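Pyridoxamine 5-phosphate-dependent dehydrase (Escherichia coli, PDB 2R0T) removes the C3'-hydroxyl of GDP-4-keto-6-deoxymannose through a coupled transamination and deoxygenation that depends on pyridoxal phosphate, a step on the way to L-colitose. Local coordinates at residues A328-R333 against L369-H374. The protein carries 1 engineered substitution. Numbering follows the deposited sequence.
Sequences AGIECR and LFVGNH. With PGU (N-({3-hydroxy-2-methyl-5-[(phosphonooxy)methyl]pyridin-4-yl}methyl)-L-glutamic acid), chain C.
The side chains of R333 and F370 run side by side, guanidinium and ring planes 64° apart; F370 CD2 lies oblique to the guanidinium and 3.5 Å from R333 CG. At the guanidinium edge, in its plane, sits the alpha-carboxylate carbon of the trapped PLP-glutamate adduct, PGU. The backbones of the same two residues make a single antiparallel, hydrogen-bonded bridge, by which the loop after helix 318-327 docks on edge strand 368-372 of a three-stranded sheet. R333 N donates to F370 O (3.0 Å) in the carbonyl plane, on a lone pair, and F370 N returns a bond to R333 O (2.7 Å). With chi1 at 161°, the F370 ring turns away from its own backbone N and runs along the arginine methylenes. Before the bridge, one water joins the loop to the strand, donating to E331 O and accepting from G372 N, while V371 CG1 packs against C332 CB at 4.0 Å. R333, a residue of the PGU pocket, also bonds V336 O through NH2, and F242 of the second subunit packs on it. The R333 side chain bends at chi3 (-82°), and R333 NH1 ends 3.3 Å from PGU O in a weak but nearly straight hydrogen bond.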
loop_
_atom_site.group_PDB
_atom_site.type_symbol
_atom_site.label_atom_id
_atom_site.label_comp_id
_atom_site.label_asym_id
_atom_site.label_seq_id
_atom_site.Cartn_x
_atom_site.Cartn_y
_atom_site.Cartn_z
ATOM N N ALA A 328 -4.549 -33.449 -17.621
ATOM C CA ALA A 328 -5.849 -33.915 -17.160
ATOM C C ALA A 328 -6.744 -32.732 -16.769
ATOM O O ALA A 328 -7.871 -32.923 -16.318
ATOM C CB ALA A 328 -5.679 -34.922 -16.054
ATOM N N GLY A 329 -6.279 -31.506 -17.034
ATOM C CA GLY A 329 -7.064 -30.312 -16.739
ATOM C C GLY A 329 -7.073 -30.006 -15.243
ATOM O O GLY A 329 -8.032 -29.472 -14.697
ATOM N N ILE A 330 -6.005 -30.386 -14.565
ATOM C CA ILE A 330 -5.893 -30.095 -13.149
ATOM C C ILE A 330 -4.746 -29.099 -12.986
ATOM O O ILE A 330 -3.615 -29.402 -13.380
ATOM C CB ILE A 330 -5.518 -31.339 -12.409
ATOM C CG1 ILE A 330 -6.558 -32.411 -12.725
ATOM C CG2 ILE A 330 -5.315 -30.996 -10.942
ATOM C CD1 ILE A 330 -6.461 -33.630 -11.875
ATOM N N GLU A 331 -5.041 -27.903 -12.480
ATOM C CA GLU A 331 -3.994 -26.899 -12.299
ATOM C C GLU A 331 -3.217 -27.175 -11.008
ATOM O O GLU A 331 -3.773 -27.655 -10.028
ATOM C CB GLU A 331 -4.590 -25.504 -12.182
ATOM C CG GLU A 331 -5.698 -25.138 -13.130
ATOM C CD GLU A 331 -6.300 -23.799 -12.724
ATOM O OE1 GLU A 331 -5.540 -23.004 -12.141
ATOM O OE2 GLU A 331 -7.502 -23.532 -12.955
ATOM N N CYS A 332 -1.917 -26.889 -11.019
ATOM C CA CYS A 332 -1.067 -27.079 -9.840
ATOM C C CYS A 332 0.027 -26.026 -9.859
ATOM O O CYS A 332 0.206 -25.300 -10.830
ATOM C CB CYS A 332 -0.405 -28.456 -9.846
ATOM S SG CYS A 332 0.623 -28.707 -11.324
ATOM N N ARG A 333 0.766 -25.933 -8.774
ATOM C CA ARG A 333 1.846 -24.962 -8.707
ATOM C C ARG A 333 2.796 -25.486 -7.635
ATOM O O ARG A 333 2.557 -26.531 -7.014
ATOM C CB ARG A 333 1.272 -23.627 -8.285
ATOM C CG ARG A 333 0.428 -23.849 -7.029
ATOM C CD ARG A 333 -0.194 -22.580 -6.498
ATOM N NE ARG A 333 0.818 -21.881 -5.697
ATOM C CZ ARG A 333 0.703 -20.665 -5.159
ATOM N NH1 ARG A 333 -0.380 -19.934 -5.369
ATOM N NH2 ARG A 333 1.693 -20.156 -4.433
ATOM N N LEU A 369 4.461 -30.121 -4.975
ATOM C CA LEU A 369 3.582 -29.397 -5.885
ATOM C C LEU A 369 2.333 -29.271 -5.044
ATOM O O LEU A 369 2.193 -29.931 -3.998
ATOM C CB LEU A 369 3.292 -30.212 -7.127
ATOM C CG LEU A 369 3.231 -31.692 -6.767
ATOM C CD1 LEU A 369 1.836 -32.160 -7.119
ATOM C CD2 LEU A 369 4.247 -32.422 -7.601
ATOM N N PHE A 370 1.404 -28.488 -5.560
ATOM C CA PHE A 370 0.187 -28.180 -4.859
ATOM C C PHE A 370 -1.047 -27.988 -5.775
ATOM O O PHE A 370 -0.972 -27.485 -6.912
ATOM C CB PHE A 370 0.553 -26.950 -4.024
ATOM C CG PHE A 370 -0.614 -26.137 -3.541
ATOM C CD1 PHE A 370 -0.923 -26.110 -2.183
ATOM C CD2 PHE A 370 -1.345 -25.323 -4.422
ATOM C CE1 PHE A 370 -2.023 -25.306 -1.692
ATOM C CE2 PHE A 370 -2.426 -24.526 -3.960
ATOM C CZ PHE A 370 -2.776 -24.524 -2.598
ATOM N N VAL A 371 -2.183 -28.467 -5.266
ATOM C CA VAL A 371 -3.468 -28.369 -5.940
ATOM C C VAL A 371 -4.431 -27.775 -4.950
ATOM O O VAL A 371 -4.265 -27.975 -3.742
ATOM C CB VAL A 371 -4.025 -29.692 -6.413
ATOM C CG1 VAL A 371 -3.107 -30.248 -7.429
ATOM C CG2 VAL A 371 -4.325 -30.656 -5.264
ATOM N N GLY A 372 -5.393 -27.015 -5.467
ATOM C CA GLY A 372 -6.332 -26.268 -4.629
ATOM C C GLY A 372 -7.358 -27.101 -3.856
ATOM O O GLY A 372 -7.563 -28.272 -4.095
ATOM N N ASN A 373 -7.943 -26.471 -2.861
ATOM C CA ASN A 373 -9.047 -27.018 -2.116
ATOM C C ASN A 373 -10.046 -25.825 -2.210
ATOM O O ASN A 373 -9.610 -24.678 -2.383
ATOM C CB ASN A 373 -8.648 -27.268 -0.679
ATOM C CG ASN A 373 -9.772 -27.876 0.085
ATOM O OD1 ASN A 373 -10.718 -28.344 -0.545
ATOM N ND2 ASN A 373 -9.732 -27.829 1.427
ATOM N N HIS A 374 -11.361 -26.065 -2.211
ATOM C CA HIS A 374 -12.339 -24.974 -2.396
ATOM C C HIS A 374 -13.501 -25.179 -1.473
ATOM O O HIS A 374 -13.638 -26.212 -0.799
ATOM C CB HIS A 374 -12.948 -24.929 -3.831
ATOM C CG HIS A 374 -11.962 -24.644 -4.921
ATOM N ND1 HIS A 374 -11.261 -23.457 -5.007
ATOM C CD2 HIS A 374 -11.586 -25.382 -5.994
ATOM C CE1 HIS A 374 -10.473 -23.493 -6.068
ATOM N NE2 HIS A 374 -10.643 -24.654 -6.674
HETATM N N1 PGU C . 1.431 -13.837 3.344
HETATM C C2 PGU C . 1.169 -15.082 3.017
HETATM C C2A PGU C . 1.762 -16.155 3.892
HETATM C C3 PGU C . 0.367 -15.379 1.881
HETATM O O3 PGU C . 0.072 -16.644 1.513
HETATM C C4 PGU C . -0.115 -14.339 1.065
HETATM C C4A PGU C . -0.916 -14.643 -0.181
HETATM C C5 PGU C . 0.254 -13.024 1.435
HETATM C C6 PGU C . 0.994 -12.814 2.590
HETATM C C5A PGU C . -0.126 -11.847 0.580
HETATM O O4P PGU C . -1.382 -11.386 0.906
HETATM P P PGU C . -1.950 -10.555 -0.300
HETATM O O1P PGU C . -3.417 -10.114 0.154
HETATM O O2P PGU C . -2.017 -11.460 -1.588
HETATM O O3P PGU C . -0.980 -9.376 -0.658
HETATM N N PGU C . -0.033 -15.206 -1.231
HETATM C CA PGU C . -0.731 -15.313 -2.554
HETATM C CB PGU C . -0.295 -14.125 -3.439
HETATM C CG PGU C . -1.452 -13.750 -4.341
HETATM C CD PGU C . -1.332 -12.291 -4.747
HETATM O OE1 PGU C . -1.137 -12.011 -5.976
HETATM O OE2 PGU C . -1.444 -11.344 -3.854
HETATM C C PGU C . -0.311 -16.631 -3.254
HETATM O O PGU C . -0.426 -16.739 -4.526
HETATM O OXT PGU C . 0.188 -17.605 -2.567
HETATM O O HOH W 1 -6.000 -27.145 -8.477
#